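Carbohydrate binding module family 33 and 10 domain protein (Teredinibacter turnerae, PDB 6RW7) probably binds cellulose and cleaves it oxidatively as an AA10 lytic polysaccharide monooxygenase, a copper enzyme whose LPMO domain makes up this chain. Local coordinates at residues 33-38 / 43-48; 16-19 / 23-26; 59-64 / 68-73. One frame throughout, in Å; residues are numbered along the deposited sequence.

Contact 1. Residues 33-38 / 43-48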
loop_
_atom_site.group_PDB
_atom_site.type_symbol
_atom_site.label_atom_id
_atom_site.label_comp_id
_atom_site.label_asym_id
_atom_site.label_seq_id
_atom_site.Cartn_x
_atom_site.Cartn_y
_atom_site.Cartn_z
ATOM N N ALA A 33 11.544 8.830 -13.157
ATOM C CA ALA A 33 12.339 10.032 -13.479
ATOM C C ALA A 33 12.491 10.949 -12.264
ATOM O O ALA A 33 13.596 11.399 -11.956
ATOM C CB ALA A 33 11.698 10.738 -14.641
ATOM N N ASN A 34 11.404 11.177 -11.536
ATOM C CA ASN A 34 11.414 12.088 -10.377
ATOM C C ASN A 34 12.274 11.460 -9.285
ATOM O O ASN A 34 12.977 12.181 -8.614
ATOM C CB ASN A 34 9.993 12.406 -9.893
ATOM C CG ASN A 34 9.211 13.276 -10.858
ATOM O OD1 ASN A 34 9.746 13.723 -11.883
ATOM N ND2 ASN A 34 7.939 13.515 -10.567
ATOM N N TYR A 35 12.287 10.132 -9.155
ATOM C CA TYR A 35 13.126 9.488 -8.125
ATOM C C TYR A 35 14.598 9.688 -8.508
ATOM O O TYR A 35 15.388 10.035 -7.641
ATOM C CB TYR A 35 12.708 8.029 -7.958
ATOM C CG TYR A 35 13.338 7.349 -6.782
ATOM C CD1 TYR A 35 13.135 7.785 -5.484
ATOM C CD2 TYR A 35 14.098 6.205 -6.968
ATOM C CE1 TYR A 35 13.700 7.133 -4.408
ATOM C CE2 TYR A 35 14.655 5.531 -5.892
ATOM C CZ TYR A 35 14.451 5.993 -4.604
ATOM O OH TYR A 35 15.013 5.358 -3.535
ATOM N N ARG A 36 14.982 9.442 -9.759
ATOM C CA ARG A 36 16.398 9.657 -10.173
ATOM C C ARG A 36 16.781 11.130 -9.927
ATOM O O ARG A 36 17.898 11.405 -9.430
ATOM C CB ARG A 36 16.614 9.283 -11.645
ATOM C CG ARG A 36 16.660 7.786 -11.932
ATOM C CD ARG A 36 17.055 7.512 -13.371
ATOM N NE ARG A 36 16.094 8.015 -14.335
ATOM C CZ ARG A 36 15.034 7.345 -14.791
ATOM N NH1 ARG A 36 14.767 6.109 -14.362
ATOM N NH2 ARG A 36 14.227 7.913 -15.663
ATOM N N ALA A 37 15.877 12.049 -10.243
ATOM C CA ALA A 37 16.153 13.500 -10.102
ATOM C C ALA A 37 16.434 13.849 -8.635
ATOM O O ALA A 37 17.232 14.781 -8.393
ATOM C CB ALA A 37 15.020 14.304 -10.679
ATOM N N ALA A 38 15.857 13.110 -7.689
ATOM C CA ALA A 38 16.014 13.339 -6.239
ATOM C C ALA A 38 17.202 12.556 -5.674
ATOM O O ALA A 38 17.405 12.576 -4.448
ATOM C CB ALA A 38 14.721 12.958 -5.546
ATOM N N SER A 43 17.915 0.738 -9.124
ATOM C CA SER A 43 17.929 -0.621 -8.540
ATOM C C SER A 43 16.961 -0.687 -7.355
ATOM O O SER A 43 16.503 -1.786 -7.018
ATOM C CB SER A 43 19.313 -1.024 -8.149
ATOM O OG SER A 43 19.776 -0.188 -7.108
ATOM N N HIS A 44 16.641 0.444 -6.741
ATOM C CA HIS A 44 15.776 0.439 -5.537
ATOM C C HIS A 44 14.392 -0.161 -5.838
ATOM O O HIS A 44 13.748 -0.730 -4.901
ATOM C CB HIS A 44 15.651 1.849 -4.969
ATOM C CG HIS A 44 16.919 2.345 -4.382
ATOM N ND1 HIS A 44 17.068 3.638 -3.950
ATOM C CD2 HIS A 44 18.084 1.713 -4.131
ATOM C CE1 HIS A 44 18.281 3.779 -3.438
ATOM N NE2 HIS A 44 18.915 2.614 -3.522
ATOM N N TRP A 45 13.902 -0.011 -7.073
ATOM C CA TRP A 45 12.535 -0.461 -7.453
ATOM C C TRP A 45 12.468 -1.989 -7.463
ATOM O O TRP A 45 11.371 -2.554 -7.412
ATOM C CB TRP A 45 12.113 0.127 -8.795
ATOM C CG TRP A 45 12.109 1.616 -8.842
ATOM C CD1 TRP A 45 13.137 2.425 -9.217
ATOM C CD2 TRP A 45 10.994 2.482 -8.551
ATOM N NE1 TRP A 45 12.764 3.738 -9.123
ATOM C CE2 TRP A 45 11.450 3.804 -8.739
ATOM C CE3 TRP A 45 9.673 2.288 -8.137
ATOM C CZ2 TRP A 45 10.633 4.910 -8.560
ATOM C CZ3 TRP A 45 8.851 3.381 -7.989
ATOM C CH2 TRP A 45 9.338 4.681 -8.148
ATOM N N TYR A 46 13.610 -2.666 -7.494
ATOM C CA TYR A 46 13.650 -4.143 -7.387
ATOM C C TYR A 46 13.245 -4.583 -5.977
ATOM O O TYR A 46 12.871 -5.742 -5.802
ATOM C CB TYR A 46 15.004 -4.689 -7.843
ATOM C CG TYR A 46 15.146 -4.613 -9.340
ATOM C CD1 TYR A 46 15.389 -3.408 -9.988
ATOM C CD2 TYR A 46 14.905 -5.724 -10.124
ATOM C CE1 TYR A 46 15.457 -3.327 -11.375
ATOM C CE2 TYR A 46 14.999 -5.668 -11.503
ATOM C CZ TYR A 46 15.266 -4.467 -12.136
ATOM O OH TYR A 46 15.346 -4.416 -13.508
ATOM N N ASN A 47 13.305 -3.688 -4.992
ATOM C CA ASN A 47 12.885 -3.972 -3.593
ATOM C C ASN A 47 11.438 -3.530 -3.358
ATOM O O ASN A 47 11.099 -3.110 -2.251
ATOM C CB ASN A 47 13.850 -3.323 -2.590
ATOM C CG ASN A 47 14.732 -4.340 -1.914
ATOM O OD1 ASN A 47 15.934 -4.097 -1.720
ATOM N ND2 ASN A 47 14.159 -5.461 -1.564
ATOM N N PHE A 48 10.587 -3.716 -4.362
ATOM C CA PHE A 48 9.181 -3.275 -4.289
ATOM C C PHE A 48 8.436 -4.062 -3.211
ATOM O O PHE A 48 7.378 -3.629 -2.734
ATOM C CB PHE A 48 8.488 -3.456 -5.632
ATOM C CG PHE A 48 8.474 -4.838 -6.215
ATOM C CD1 PHE A 48 7.448 -5.718 -5.929
ATOM C CD2 PHE A 48 9.457 -5.252 -7.093
ATOM C CE1 PHE A 48 7.396 -6.972 -6.523
ATOM C CE2 PHE A 48 9.402 -6.501 -7.685
ATOM C CZ PHE A 48 8.384 -7.364 -7.390
#
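Tyr35 OH and His44 ND1 lie 2.7 Å apart in a short hydrogen bond, the only one between residues 33-38 and 43-48; Arg36 NH1 of the same helix bonds Asn42 OD1 just before the second segment. The hydroxyl meets the imidazole at its edge, near the ring plane, while ND1 lies near the plane of the phenol. The two rings therefore meet rim to rim, with planes at 60° and neither over the other's face. The phenol reaches this far because CG of Tyr35 is anti to the backbone N (chi1 -170°), which carries the ring from the helix toward the turn and spans a backbone gap of 9.8 Å between Tyr35 CA and His44 CA. Behind the hydroxyl, Tyr35 CE2 packs on His44 CB at 3.9 Å.

Trp45 fills the flank of the same phenol. Its indole slides past the tyrosine side chain in the opposite direction, with the planes of the phenol and the five-membered ring at 79°. Tyr35 CD2 comes to 3.5 Å from Trp45 NE1, and farther back Tyr35 CB rests 3.8 Å from Trp45 CZ2. Tyr35 is thus fixed at its end by the imidazole and along its stem by the indole, both Tyr35 and Trp45 being buried.

Further rings join the cluster: His44 meets the ring of Trp75, and Trp45 makes edge-to-face contacts with Phe32 and Tyr80. Such an aromatic cluster joins helix and loop within the long insertion between strands 3-6 and 52-54, the helical and loop region that AA10 enzymes carry beside their immunoglobulin-like beta-sandwich.

Contact 2. Residues 16-19 / 23-26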
loop_
_atom_site.group_PDB
_atom_site.type_symbol
_atom_site.label_atom_id
_atom_site.label_comp_id
_atom_site.label_asym_id
_atom_site.label_seq_id
_atom_site.Cartn_x
_atom_site.Cartn_y
_atom_site.Cartn_z
ATOM N N ALA A 16 6.662 -4.680 -9.493
ATOM C CA ALA A 16 6.294 -6.027 -9.969
ATOM C C ALA A 16 6.196 -6.010 -11.498
ATOM O O ALA A 16 6.707 -6.933 -12.145
ATOM C CB ALA A 16 5.025 -6.494 -9.309
ATOM N N GLU A 17 5.535 -5.005 -12.055
ATOM C CA GLU A 17 5.293 -4.934 -13.509
ATOM C C GLU A 17 6.422 -4.153 -14.182
ATOM O O GLU A 17 7.232 -4.767 -14.861
ATOM C CB GLU A 17 3.933 -4.316 -13.791
ATOM C CG GLU A 17 2.792 -5.198 -13.363
ATOM C CD GLU A 17 1.418 -4.610 -13.621
ATOM O OE1 GLU A 17 1.307 -3.721 -14.541
ATOM O OE2 GLU A 17 0.463 -5.029 -12.918
ATOM N N GLN A 18 6.494 -2.847 -14.004
ATOM C CA GLN A 18 7.458 -2.010 -14.751
ATOM C C GLN A 18 8.726 -1.849 -13.920
ATOM O O GLN A 18 8.641 -1.558 -12.710
ATOM C CB GLN A 18 6.854 -0.654 -15.096
ATOM C CG GLN A 18 5.598 -0.745 -15.948
ATOM C CD GLN A 18 5.951 -1.338 -17.293
ATOM O OE1 GLN A 18 7.006 -1.037 -17.871
ATOM N NE2 GLN A 18 5.101 -2.223 -17.784
ATOM N N LYS A 19 9.873 -2.028 -14.576
ATOM C CA LYS A 19 11.208 -1.788 -13.992
ATOM C C LYS A 19 11.868 -0.647 -14.750
ATOM O O LYS A 19 11.725 -0.534 -15.973
ATOM C CB LYS A 19 12.135 -2.995 -14.123
ATOM C CG LYS A 19 11.595 -4.333 -13.659
ATOM C CD LYS A 19 11.453 -4.379 -12.182
ATOM C CE LYS A 19 11.273 -5.791 -11.680
ATOM N NZ LYS A 19 9.981 -6.341 -12.133
ATOM N N PRO A 23 11.429 -0.525 -19.075
ATOM C CA PRO A 23 9.968 -0.468 -19.062
ATOM C C PRO A 23 9.338 -0.863 -20.402
ATOM O O PRO A 23 9.958 -0.678 -21.458
ATOM C CB PRO A 23 9.648 0.985 -18.731
ATOM C CG PRO A 23 10.892 1.749 -19.098
ATOM C CD PRO A 23 12.064 0.795 -18.994
ATOM N N SER A 24 8.131 -1.428 -20.345
ATOM C CA SER A 24 7.331 -1.800 -21.535
ATOM C C SER A 24 6.099 -0.890 -21.629
ATOM O O SER A 24 5.332 -1.042 -22.578
ATOM C CB SER A 24 6.926 -3.246 -21.491
ATOM O OG SER A 24 6.100 -3.483 -20.360
ATOM N N SER A 25 5.895 -0.014 -20.651
ATOM C CA SER A 25 4.777 0.956 -20.593
ATOM C C SER A 25 5.373 2.285 -20.144
ATOM O O SER A 25 6.405 2.247 -19.455
ATOM C CB SER A 25 3.705 0.505 -19.613
ATOM O OG SER A 25 2.752 1.525 -19.408
ATOM N N ALA A 26 4.729 3.403 -20.439
ATOM C CA ALA A 26 5.173 4.728 -19.972
ATOM C C ALA A 26 4.600 5.047 -18.580
ATOM O O ALA A 26 4.938 6.097 -18.049
ATOM C CB ALA A 26 4.755 5.788 -20.969
HETATM O O HOH W 1 7.599 -4.675 -18.145
#
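The backbone turns back on itself just after helix 10-17: Gln18, the first residue to leave helical geometry, has its CA 5.2 Å from Pro23 CA. The Gln18 side chain bridges this gap with its carboxamide. It is bent at chi2 (-65°), so that the amide is folded back against the returning chain.

OE1 takes two backbone N-H groups. Ser24 N approaches in the carbonyl plane, on a lone pair, at 2.7 Å from Gln18 OE1. Ser25 N, 3.2 Å from the same OE1, comes from above that plane, at a less straight angle of 142°. The other end of the amide works as donor: Gln18 NE2 points at Ser24 OG, 3.0 Å away, in a nearly straight bond of 168° with the hydroxyl in the amide plane. Three bonds thus fix the rotation of the amide, and Ser24 is gripped through both its backbone and its side chain. Alongside, Ser25 CB packs 3.6 Å from Gln18 NE2, and Pro23 CB lies 3.4 Å from Gln18 OE1. A water bound to Ser24 OG also makes a weak bond to Glu17 O. A leucine in place of Gln18 would probably leave the amide hydrogens of Ser24 and Ser25 without their acceptor and Ser24 OG with its water but less fixed in rotation.

Around this surface loop, Gln18 packs on Cys28, whose disulfide to Cys14 ties helix 10-17 to the segment entering helix 29-37; Glu17 OE1 forms a salt bridge with Lys27 NZ, and Lys19 NZ hydrogen-bonds Gly15 O in helix 10-17.

Contact 3. Residues 59-64 / 68-73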
loop_
_atom_site.group_PDB
_atom_site.type_symbol
_atom_site.label_atom_id
_atom_site.label_comp_id
_atom_site.label_asym_id
_atom_site.label_seq_id
_atom_site.Cartn_x
_atom_site.Cartn_y
_atom_site.Cartn_z
ATOM N N LYS A 59 -1.551 3.028 13.538
ATOM C CA LYS A 59 -2.478 3.108 14.705
ATOM C C LYS A 59 -1.715 3.604 15.924
ATOM O O LYS A 59 -2.367 4.243 16.781
ATOM C CB LYS A 59 -3.131 1.766 14.990
ATOM C CG LYS A 59 -4.164 1.399 13.929
ATOM C CD LYS A 59 -4.931 0.165 14.284
ATOM C CE LYS A 59 -4.094 -1.089 14.190
ATOM N NZ LYS A 59 -4.859 -2.276 14.644
ATOM N N VAL A 60 -0.419 3.318 15.989
ATOM C CA VAL A 60 0.430 3.613 17.175
ATOM C C VAL A 60 1.458 4.692 16.845
ATOM O O VAL A 60 1.666 5.580 17.686
ATOM C CB VAL A 60 1.076 2.313 17.681
ATOM C CG1 VAL A 60 2.103 2.590 18.785
ATOM C CG2 VAL A 60 -0.005 1.359 18.147
ATOM N N VAL A 61 2.170 4.554 15.738
ATOM C CA VAL A 61 3.357 5.373 15.387
ATOM C C VAL A 61 2.848 6.577 14.601
ATOM O O VAL A 61 2.457 6.365 13.435
ATOM C CB VAL A 61 4.341 4.540 14.547
ATOM C CG1 VAL A 61 5.526 5.382 14.098
ATOM C CG2 VAL A 61 4.759 3.269 15.275
ATOM N N LYS A 62 2.825 7.774 15.186
ATOM C CA LYS A 62 2.174 8.956 14.563
ATOM C C LYS A 62 3.187 9.928 13.961
ATOM O O LYS A 62 2.754 10.872 13.286
ATOM C CB LYS A 62 1.318 9.695 15.591
ATOM C CG LYS A 62 0.214 8.855 16.186
ATOM C CD LYS A 62 -0.743 8.334 15.141
ATOM C CE LYS A 62 -1.922 7.655 15.775
ATOM N NZ LYS A 62 -2.790 7.083 14.741
ATOM N N GLY A 63 4.481 9.730 14.193
ATOM C CA GLY A 63 5.466 10.783 13.927
ATOM C C GLY A 63 6.214 10.601 12.623
ATOM O O GLY A 63 7.228 11.242 12.497
ATOM N N THR A 64 5.787 9.763 11.671
ATOM C CA THR A 64 6.614 9.605 10.447
ATOM C C THR A 64 6.533 10.846 9.555
ATOM O O THR A 64 5.459 11.463 9.460
ATOM C CB THR A 64 6.317 8.351 9.621
ATOM O OG1 THR A 64 4.997 8.396 9.073
ATOM C CG2 THR A 64 6.523 7.095 10.430
ATOM N N CYS A 68 3.720 6.635 2.424
ATOM C CA CYS A 68 3.778 5.318 1.737
ATOM C C CYS A 68 5.028 4.540 2.169
ATOM O O CYS A 68 4.919 3.319 2.306
ATOM C CB CYS A 68 3.702 5.478 0.232
ATOM S SG CYS A 68 2.135 6.246 -0.250
ATOM N N GLY A 69 6.161 5.222 2.354
ATOM C CA GLY A 69 7.421 4.569 2.756
ATOM C C GLY A 69 7.475 4.333 4.252
ATOM O O GLY A 69 8.343 3.580 4.713
ATOM N N PHE A 70 6.628 5.046 5.005
ATOM C CA PHE A 70 6.518 5.014 6.488
ATOM C C PHE A 70 7.896 5.140 7.169
ATOM O O PHE A 70 8.093 4.530 8.241
ATOM C CB PHE A 70 5.754 3.769 6.937
ATOM C CG PHE A 70 4.930 4.055 8.159
ATOM C CD1 PHE A 70 3.743 4.770 8.067
ATOM C CD2 PHE A 70 5.377 3.681 9.412
ATOM C CE1 PHE A 70 3.008 5.072 9.197
ATOM C CE2 PHE A 70 4.635 3.989 10.540
ATOM C CZ PHE A 70 3.446 4.669 10.432
ATOM N N ASP A 71 8.795 5.930 6.601
ATOM C CA ASP A 71 10.156 6.168 7.158
ATOM C C ASP A 71 10.838 4.821 7.420
ATOM O O ASP A 71 11.628 4.714 8.416
ATOM C CB ASP A 71 10.101 6.986 8.448
ATOM C CG ASP A 71 9.558 8.398 8.282
ATOM O OD1 ASP A 71 9.074 8.726 7.184
ATOM O OD2 ASP A 71 9.651 9.185 9.281
ATOM N N GLY A 72 10.588 3.855 6.531
ATOM C CA GLY A 72 10.949 2.441 6.730
ATOM C C GLY A 72 12.437 2.150 6.519
ATOM O O GLY A 72 13.264 3.072 6.291
ATOM N N GLU A 73 12.770 0.869 6.565
ATOM C CA GLU A 73 14.154 0.421 6.817
ATOM C C GLU A 73 14.949 0.249 5.530
ATOM O O GLU A 73 16.176 0.383 5.596
ATOM C CB GLU A 73 14.127 -0.904 7.570
ATOM C CG GLU A 73 13.484 -0.767 8.930
ATOM C CD GLU A 73 13.583 -1.969 9.845
ATOM O OE1 GLU A 73 14.378 -2.875 9.532
ATOM O OE2 GLU A 73 12.875 -2.009 10.862
#
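A CH-pi contact leads: the methyl of Thr64 sits over one face of the Phe70 ring, with Thr64 CG2 3.8 Å from the ring centroid and only 16° off the normal. CG2 is anti to the carbonyl carbon, which aims the methyl at the ring and leaves OG1 to bond His66 O and Trp133 NE1.

Apolar packing continues at the ring's rim, where Val61 CG1 lies 3.9 Å from Phe70 CE2. At the edge, near the ring plane, Val61 O approaches Phe70 CZ to 3.6 Å. Phe70 also stacks on Phe196 of strand 193-202.

The polar neighbour is Asp71, whose OD2 comes within 3.3 Å of Thr64 CA. This is contact with carbon; the carboxylate takes its hydrogen bonds from Glu65 N and His66 N, in the loop joining the two segments. Phe70 and Asp71 both have left-handed backbone conformations, in a turn closed by Gly72 N bonding Gly69 O at 2.9 Å.

With no hydrogen bond passing between 59-64 and 68-73, their direct cohesion is dispersive, from a methyl and a valine on an aromatic ring, while the directional bonds run to the connecting loop and to Trp133.

Contacts 1 and 2 adjoin, with centres about 13 Å apart: Tyr46 OH packs 3.6 Å from Lys19 CB, and Phe48 CZ lies equally close to Ala16 CA, so the segment 43-48 leans on the end of helix 10-17. Contact 3 stands apart, its centre about 20 Å from that of contact 1 and 27 Å from that of contact 2. None holds a copper ligand. The copper(I) site uses His1 and His107; Glu193, a known copper(I) ligand of this protein though not bound to the metal in this chain, has its side chain about 12 Å from that of Phe70. From contact 2, the Lys19 side chain is about 13 Å from the copper(II) bound by Glu5, Asp101 and His165.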